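Local coordinates for protein CalS10 (Micromonospora echinospora, PDB 6UK5) that probably methylates an amino pentose during calicheamicin biosynthesis, using bound S-adenosylmethionine as the likely methyl donor, at residues 173-185 / 193-205. Residues are numbered along the deposited sequence; the frame is centred on the assembly and turned at random.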
ATOM      1  N   ARG A 173       6.269   2.064   4.122  1.00 89.06           N
ATOM      2  CA  ARG A 173       6.298   3.519   4.205  1.00 91.70           C
ATOM      3  C   ARG A 173       7.732   3.922   4.513  1.00 92.35           C
ATOM      4  O   ARG A 173       8.229   3.675   5.618  1.00 96.24           O
ATOM      5  CB  ARG A 173       5.352   4.058   5.277  1.00100.59           C
ATOM      6  CG  ARG A 173       5.259   5.593   5.297  1.00 96.78           C
ATOM      7  CD  ARG A 173       4.675   6.090   3.961  1.00 92.43           C
ATOM      8  NE  ARG A 173       4.302   7.503   3.926  1.00107.63           N
ATOM      9  CZ  ARG A 173       5.158   8.505   3.744  1.00108.62           C
ATOM     10  NH1 ARG A 173       6.452   8.268   3.584  1.00 96.51           N
ATOM     11  NH2 ARG A 173       4.718   9.750   3.712  1.00 91.18           N
ATOM     12  N   GLU A 174       8.395   4.529   3.543  1.00 98.72           N
ATOM     13  CA  GLU A 174       9.733   5.051   3.745  1.00 91.52           C
ATOM     14  C   GLU A 174       9.636   6.563   3.872  1.00100.91           C
ATOM     15  O   GLU A 174       8.635   7.177   3.493  1.00 96.98           O
ATOM     16  CB  GLU A 174      10.649   4.692   2.570  1.00 87.61           C
ATOM     17  CG  GLU A 174      11.382   3.365   2.678  1.00 95.57           C
ATOM     18  CD  GLU A 174      11.879   2.864   1.333  1.00 88.18           C
ATOM     19  OE1 GLU A 174      12.082   3.700   0.421  1.00 95.53           O
ATOM     20  OE2 GLU A 174      12.066   1.635   1.196  1.00 85.68           O
ATOM     21  N   GLU A 175      10.690   7.164   4.406  1.00103.13           N
ATOM     22  CA  GLU A 175      10.771   8.617   4.482  1.00 97.78           C
ATOM     23  C   GLU A 175      11.143   9.133   3.098  1.00 97.92           C
ATOM     24  O   GLU A 175      12.240   8.868   2.597  1.00102.27           O
ATOM     25  CB  GLU A 175      11.738   9.058   5.574  1.00105.98           C
ATOM     26  CG  GLU A 175      11.186   8.816   6.985  1.00105.95           C
ATOM     27  CD  GLU A 175       9.840   9.489   7.208  1.00109.32           C
ATOM     28  OE1 GLU A 175       9.627  10.582   6.633  1.00108.12           O
ATOM     29  OE2 GLU A 175       9.010   8.919   7.954  1.00111.46           O
ATOM     30  N   GLY A 176      10.215   9.864   2.486  1.00 99.61           N
ATOM     31  CA  GLY A 176      10.337  10.386   1.144  1.00 91.05           C
ATOM     32  C   GLY A 176       9.624   9.580   0.076  1.00101.36           C
ATOM     33  O   GLY A 176       9.519  10.056  -1.061  1.00102.39           O
ATOM     34  N   ARG A 177       9.142   8.380   0.393  1.00 93.87           N
ATOM     35  CA  ARG A 177       8.331   7.625  -0.555  1.00 92.87           C
ATOM     36  C   ARG A 177       7.553   6.557   0.201  1.00 88.58           C
ATOM     37  O   ARG A 177       8.011   6.046   1.226  1.00 92.64           O
ATOM     38  CB  ARG A 177       9.165   7.003  -1.677  1.00 84.07           C
ATOM     39  CG  ARG A 177      10.138   5.944  -1.237  1.00 83.81           C
ATOM     40  CD  ARG A 177      10.615   5.163  -2.438  1.00 74.34           C
ATOM     41  NE  ARG A 177      11.306   3.941  -2.058  1.00 81.66           N
ATOM     42  CZ  ARG A 177      11.757   3.045  -2.928  1.00 78.70           C
ATOM     43  NH1 ARG A 177      11.589   3.238  -4.228  1.00 85.69           N
ATOM     44  NH2 ARG A 177      12.375   1.958  -2.496  1.00 74.11           N
ATOM     45  N   THR A 178       6.379   6.219  -0.324  1.00 79.73           N
ATOM     46  CA  THR A 178       5.610   5.061   0.112  1.00 78.61           C
ATOM     47  C   THR A 178       5.390   4.134  -1.074  1.00 73.06           C
ATOM     48  O   THR A 178       5.113   4.591  -2.187  1.00 70.06           O
ATOM     49  CB  THR A 178       4.265   5.474   0.696  1.00 88.54           C
ATOM     50  OG1 THR A 178       3.240   5.283  -0.284  1.00 83.52           O
ATOM     51  CG2 THR A 178       4.317   6.921   1.068  1.00 84.00           C
ATOM     52  N   VAL A 179       5.515   2.834  -0.829  1.00 73.38           N
ATOM     53  CA  VAL A 179       5.448   1.827  -1.877  1.00 71.79           C
ATOM     54  C   VAL A 179       4.366   0.825  -1.502  1.00 70.78           C
ATOM     55  O   VAL A 179       4.454   0.168  -0.457  1.00 71.38           O
ATOM     56  CB  VAL A 179       6.806   1.135  -2.067  1.00 66.87           C
ATOM     57  CG1 VAL A 179       6.737   0.104  -3.178  1.00 69.06           C
ATOM     58  CG2 VAL A 179       7.885   2.180  -2.332  1.00 70.67           C
ATOM     59  N   ALA A 180       3.347   0.719  -2.350  1.00 67.32           N
ATOM     60  CA  ALA A 180       2.286  -0.265  -2.210  1.00 63.27           C
ATOM     61  C   ALA A 180       2.395  -1.297  -3.323  1.00 60.39           C
ATOM     62  O   ALA A 180       2.795  -0.982  -4.448  1.00 58.30           O
ATOM     63  CB  ALA A 180       0.905   0.394  -2.252  1.00 64.87           C
ATOM     64  N   ARG A 181       2.042  -2.538  -3.001  1.00 57.98           N
ATOM     65  CA  ARG A 181       2.076  -3.609  -3.984  1.00 53.78           C
ATOM     66  C   ARG A 181       0.920  -4.562  -3.737  1.00 52.02           C
ATOM     67  O   ARG A 181       0.684  -4.971  -2.597  1.00 52.35           O
ATOM     68  CB  ARG A 181       3.387  -4.395  -3.941  1.00 55.02           C
ATOM     69  CG  ARG A 181       3.587  -5.253  -5.183  1.00 54.83           C
ATOM     70  CD  ARG A 181       4.573  -6.372  -4.945  1.00 55.71           C
ATOM     71  NE  ARG A 181       4.023  -7.372  -4.037  1.00 63.14           N
ATOM     72  CZ  ARG A 181       4.696  -8.421  -3.578  1.00 72.46           C
ATOM     73  NH1 ARG A 181       5.965  -8.602  -3.925  1.00 68.86           N
ATOM     74  NH2 ARG A 181       4.103  -9.281  -2.760  1.00 71.48           N
ATOM     75  N   VAL A 182       0.209  -4.909  -4.805  1.00 49.85           N
ATOM     76  CA  VAL A 182      -0.783  -5.974  -4.788  1.00 48.60           C
ATOM     77  C   VAL A 182      -0.343  -6.993  -5.825  1.00 49.18           C
ATOM     78  O   VAL A 182      -0.071  -6.634  -6.976  1.00 49.58           O
ATOM     79  CB  VAL A 182      -2.197  -5.455  -5.107  1.00 52.93           C
ATOM     80  CG1 VAL A 182      -3.192  -6.613  -5.145  1.00 54.15           C
ATOM     81  CG2 VAL A 182      -2.618  -4.394  -4.110  1.00 54.70           C
ATOM     82  N   SER A 183      -0.266  -8.256  -5.422  1.00 49.07           N
ATOM     83  CA  SER A 183       0.184  -9.312  -6.312  1.00 48.46           C
ATOM     84  C   SER A 183      -0.884 -10.389  -6.415  1.00 46.38           C
ATOM     85  O   SER A 183      -1.744 -10.533  -5.543  1.00 45.98           O
ATOM     86  CB  SER A 183       1.501  -9.933  -5.830  1.00 51.12           C
ATOM     87  OG  SER A 183       1.325 -10.631  -4.612  1.00 51.35           O
ATOM     88  N   ARG A 184      -0.817 -11.143  -7.503  1.00 50.51           N
ATOM     89  CA  ARG A 184      -1.727 -12.260  -7.713  1.00 49.69           C
ATOM     90  C   ARG A 184      -1.019 -13.304  -8.556  1.00 47.23           C
ATOM     91  O   ARG A 184      -0.541 -13.004  -9.654  1.00 48.87           O
ATOM     92  CB  ARG A 184      -3.003 -11.779  -8.392  1.00 51.59           C
ATOM     93  CG  ARG A 184      -4.089 -12.810  -8.499  1.00 54.02           C
ATOM     94  CD  ARG A 184      -5.264 -12.199  -9.215  1.00 55.18           C
ATOM     95  NE  ARG A 184      -6.315 -13.174  -9.468  1.00 55.12           N
ATOM     96  CZ  ARG A 184      -6.366 -13.899 -10.584  1.00 58.42           C
ATOM     97  NH1 ARG A 184      -5.408 -13.771 -11.496  1.00 60.63           N
ATOM     98  NH2 ARG A 184      -7.348 -14.766 -10.783  1.00 60.29           N
ATOM     99  N   SER A 185      -0.957 -14.525  -8.036  1.00 53.52           N
ATOM    100  CA  SER A 185      -0.326 -15.652  -8.705  1.00 51.19           C
ATOM    101  C   SER A 185      -1.327 -16.790  -8.815  1.00 55.36           C
ATOM    102  O   SER A 185      -2.032 -17.098  -7.848  1.00 42.87           O
ATOM    103  CB  SER A 185       0.926 -16.128  -7.966  1.00 49.88           C
ATOM    104  OG  SER A 185       1.714 -15.034  -7.536  1.00 48.15           O
ATOM    105  N   ARG A 193       1.624 -17.943 -12.867  1.00 39.67           N
ATOM    106  CA  ARG A 193       1.477 -16.659 -13.545  1.00 45.00           C
ATOM    107  C   ARG A 193       1.491 -15.567 -12.483  1.00 44.42           C
ATOM    108  O   ARG A 193       0.511 -15.384 -11.756  1.00 49.32           O
ATOM    109  CB  ARG A 193       0.200 -16.593 -14.378  1.00 46.25           C
ATOM    110  CG  ARG A 193       0.076 -15.276 -15.137  1.00 45.74           C
ATOM    111  CD  ARG A 193      -1.137 -15.217 -16.050  1.00 50.33           C
ATOM    112  NE  ARG A 193      -1.417 -13.832 -16.424  1.00 45.99           N
ATOM    113  CZ  ARG A 193      -2.041 -12.969 -15.623  1.00 49.74           C
ATOM    114  NH1 ARG A 193      -2.449 -13.356 -14.420  1.00 58.61           N
ATOM    115  NH2 ARG A 193      -2.257 -11.722 -16.016  1.00 47.71           N
ATOM    116  N   MET A 194       2.592 -14.823 -12.430  1.00 40.67           N
ATOM    117  CA  MET A 194       2.810 -13.778 -11.440  1.00 44.83           C
ATOM    118  C   MET A 194       2.408 -12.425 -12.015  1.00 40.00           C
ATOM    119  O   MET A 194       3.016 -11.947 -12.977  1.00 41.06           O
ATOM    120  CB  MET A 194       4.281 -13.776 -11.029  1.00 45.12           C
ATOM    121  CG  MET A 194       4.699 -14.983 -10.215  1.00 45.86           C
ATOM    122  SD  MET A 194       6.406 -14.884  -9.643  1.00 50.85           S
ATOM    123  CE  MET A 194       7.282 -14.954 -11.212  1.00 47.37           C
ATOM    124  N   GLU A 195       1.372 -11.823 -11.437  1.00 40.87           N
ATOM    125  CA  GLU A 195       0.937 -10.474 -11.779  1.00 43.94           C
ATOM    126  C   GLU A 195       1.196  -9.563 -10.585  1.00 46.25           C
ATOM    127  O   GLU A 195       0.631  -9.780  -9.508  1.00 45.34           O
ATOM    128  CB  GLU A 195      -0.544 -10.443 -12.156  1.00 44.58           C
ATOM    129  CG  GLU A 195      -0.984  -9.119 -12.774  1.00 44.06           C
ATOM    130  CD  GLU A 195      -2.490  -8.979 -12.858  1.00 43.11           C
ATOM    131  OE1 GLU A 195      -3.188 -10.010 -12.765  1.00 46.81           O
ATOM    132  OE2 GLU A 195      -2.973  -7.839 -13.020  1.00 45.48           O
ATOM    133  N   GLU A 196       2.045  -8.556 -10.772  1.00 50.89           N
ATOM    134  CA  GLU A 196       2.343  -7.581  -9.731  1.00 53.26           C
ATOM    135  C   GLU A 196       1.901  -6.198 -10.190  1.00 53.40           C
ATOM    136  O   GLU A 196       2.074  -5.839 -11.358  1.00 55.65           O
ATOM    137  CB  GLU A 196       3.830  -7.539  -9.387  1.00 53.80           C
ATOM    138  CG  GLU A 196       4.257  -8.554  -8.351  1.00 53.74           C
ATOM    139  CD  GLU A 196       5.761  -8.595  -8.172  1.00 54.43           C
ATOM    140  OE1 GLU A 196       6.484  -8.223  -9.119  1.00 53.63           O
ATOM    141  OE2 GLU A 196       6.221  -8.993  -7.083  1.00 58.24           O
ATOM    142  N   ARG A 197       1.339  -5.422  -9.267  1.00 54.90           N
ATOM    143  CA  ARG A 197       0.927  -4.053  -9.557  1.00 56.36           C
ATOM    144  C   ARG A 197       1.342  -3.163  -8.398  1.00 56.77           C
ATOM    145  O   ARG A 197       0.923  -3.380  -7.257  1.00 52.78           O
ATOM    146  CB  ARG A 197      -0.575  -3.976  -9.816  1.00 55.75           C
ATOM    147  CG  ARG A 197      -0.924  -4.554 -11.172  1.00 60.01           C
ATOM    148  CD  ARG A 197      -2.406  -4.564 -11.436  1.00 59.77           C
ATOM    149  NE  ARG A 197      -2.770  -3.450 -12.305  1.00 62.10           N
ATOM    150  CZ  ARG A 197      -3.909  -3.362 -12.982  1.00 67.13           C
ATOM    151  NH1 ARG A 197      -4.805  -4.337 -12.910  1.00 60.52           N
ATOM    152  NH2 ARG A 197      -4.143  -2.300 -13.743  1.00 75.99           N
ATOM    153  N   TRP A 198       2.163  -2.162  -8.706  1.00 59.84           N
ATOM    154  CA  TRP A 198       2.802  -1.312  -7.717  1.00 60.42           C
ATOM    155  C   TRP A 198       2.221   0.095  -7.740  1.00 60.82           C
ATOM    156  O   TRP A 198       1.755   0.580  -8.775  1.00 60.19           O
ATOM    157  CB  TRP A 198       4.307  -1.229  -7.988  1.00 60.29           C
ATOM    158  CG  TRP A 198       5.016  -2.545  -7.942  1.00 60.51           C
ATOM    159  CD1 TRP A 198       4.992  -3.518  -8.899  1.00 59.41           C
ATOM    160  CD2 TRP A 198       5.871  -3.028  -6.900  1.00 61.97           C
ATOM    161  NE1 TRP A 198       5.774  -4.580  -8.515  1.00 59.20           N
ATOM    162  CE2 TRP A 198       6.324  -4.304  -7.291  1.00 60.91           C
ATOM    163  CE3 TRP A 198       6.294  -2.508  -5.674  1.00 65.41           C
ATOM    164  CZ2 TRP A 198       7.179  -5.068  -6.499  1.00 62.52           C
ATOM    165  CZ3 TRP A 198       7.141  -3.269  -4.889  1.00 61.31           C
ATOM    166  CH2 TRP A 198       7.575  -4.534  -5.305  1.00 58.79           C
ATOM    167  N   LEU A 199       2.253   0.743  -6.577  1.00 63.07           N
ATOM    168  CA  LEU A 199       1.999   2.174  -6.458  1.00 65.87           C
ATOM    169  C   LEU A 199       3.140   2.802  -5.674  1.00 65.55           C
ATOM    170  O   LEU A 199       3.411   2.392  -4.540  1.00 64.09           O
ATOM    171  CB  LEU A 199       0.668   2.455  -5.757  1.00 63.91           C
ATOM    172  CG  LEU A 199      -0.627   2.241  -6.538  1.00 69.20           C
ATOM    173  CD1 LEU A 199      -1.813   2.439  -5.606  1.00 67.46           C
ATOM    174  CD2 LEU A 199      -0.723   3.191  -7.720  1.00 66.92           C
ATOM    175  N   VAL A 200       3.814   3.779  -6.272  1.00 67.47           N
ATOM    176  CA  VAL A 200       4.867   4.533  -5.602  1.00 73.30           C
ATOM    177  C   VAL A 200       4.455   5.998  -5.554  1.00 73.95           C
ATOM    178  O   VAL A 200       4.279   6.636  -6.599  1.00 74.90           O
ATOM    179  CB  VAL A 200       6.232   4.369  -6.282  1.00 74.38           C
ATOM    180  CG1 VAL A 200       7.281   5.188  -5.543  1.00 74.57           C
ATOM    181  CG2 VAL A 200       6.636   2.907  -6.293  1.00 73.22           C
ATOM    182  N   GLY A 201       4.297   6.522  -4.342  1.00 73.31           N
ATOM    183  CA  GLY A 201       4.033   7.932  -4.119  1.00 73.66           C
ATOM    184  C   GLY A 201       5.224   8.556  -3.410  1.00 77.56           C
ATOM    185  O   GLY A 201       5.728   8.008  -2.428  1.00 77.81           O
ATOM    186  N   ASP A 202       5.664   9.699  -3.921  1.00 76.98           N
ATOM    187  CA  ASP A 202       6.859  10.340  -3.390  1.00 73.08           C
ATOM    188  C   ASP A 202       6.763  11.838  -3.657  1.00 72.51           C
ATOM    189  O   ASP A 202       5.685  12.360  -3.959  1.00 71.95           O
ATOM    190  CB  ASP A 202       8.118   9.700  -4.006  1.00 78.08           C
ATOM    191  CG  ASP A 202       8.086   9.696  -5.524  1.00 74.96           C
ATOM    192  OD1 ASP A 202       7.395  10.560  -6.107  1.00 77.41           O
ATOM    193  OD2 ASP A 202       8.761   8.837  -6.131  1.00 77.18           O
ATOM    194  N   ALA A 203       7.899  12.532  -3.544  1.00 76.29           N
ATOM    195  CA  ALA A 203       7.920  13.973  -3.764  1.00 81.26           C
ATOM    196  C   ALA A 203       7.336  14.327  -5.125  1.00 77.64           C
ATOM    197  O   ALA A 203       6.583  15.300  -5.254  1.00 77.15           O
ATOM    198  CB  ALA A 203       9.355  14.491  -3.648  1.00 74.97           C
ATOM    199  N   ALA A 204       7.675  13.548  -6.154  1.00 79.16           N
ATOM    200  CA  ALA A 204       7.313  13.903  -7.521  1.00 74.06           C
ATOM    201  C   ALA A 204       5.854  13.615  -7.856  1.00 70.83           C
ATOM    202  O   ALA A 204       5.276  14.311  -8.698  1.00 73.24           O
ATOM    203  CB  ALA A 204       8.218  13.154  -8.500  1.00 79.66           C
ATOM    204  N   GLY A 205       5.239  12.627  -7.228  1.00 72.96           N
ATOM    205  CA  GLY A 205       3.869  12.280  -7.544  1.00 69.76           C
ATOM    206  C   GLY A 205       3.588  10.828  -7.213  1.00 67.87           C
ATOM    207  O   GLY A 205       4.348  10.173  -6.508  1.00 68.82           O
TER
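R181 lays its aliphatic stem over one face of the W198 ring, CD standing 3.6 Å from the centroid of the six-membered ring, a CH-pi contact. CG anti to the backbone N (chi1 -165°) carries the stem alongside the indole, and a bend at chi3 (69°) turns the guanidinium plane 84° from the ring. V179 CG1 abuts the ring's edge, near its plane, 3.6 Å from W198 CE3; a beta-branched valine suits a strand and sets a methyl there. E196 forms a salt bridge through charge alone, OE2 lying 3.2 Å from R181 NH1 but well out of the guanidinium plane; D170 is the arginine's stronger partner. An alanine in place of W198 would probably open a gap beside V179 and leave the R181 stem held chiefly by the ion pairs at its end. On the opposite face of the sheet A180, with a single methyl, lets L199 come close, CB to CB 4.1 Å. Paired backbone hydrogen bonds, such as A180 N to L199 O at 2.8 Å, knit this antiparallel hairpin. Strands 165-174 and 206-216 flank it; F209 stacks on W198, helix 20-32 packs on the sheet face carrying R177, E196 and W198, and the second subunit covers the T178, V182 and R184 face.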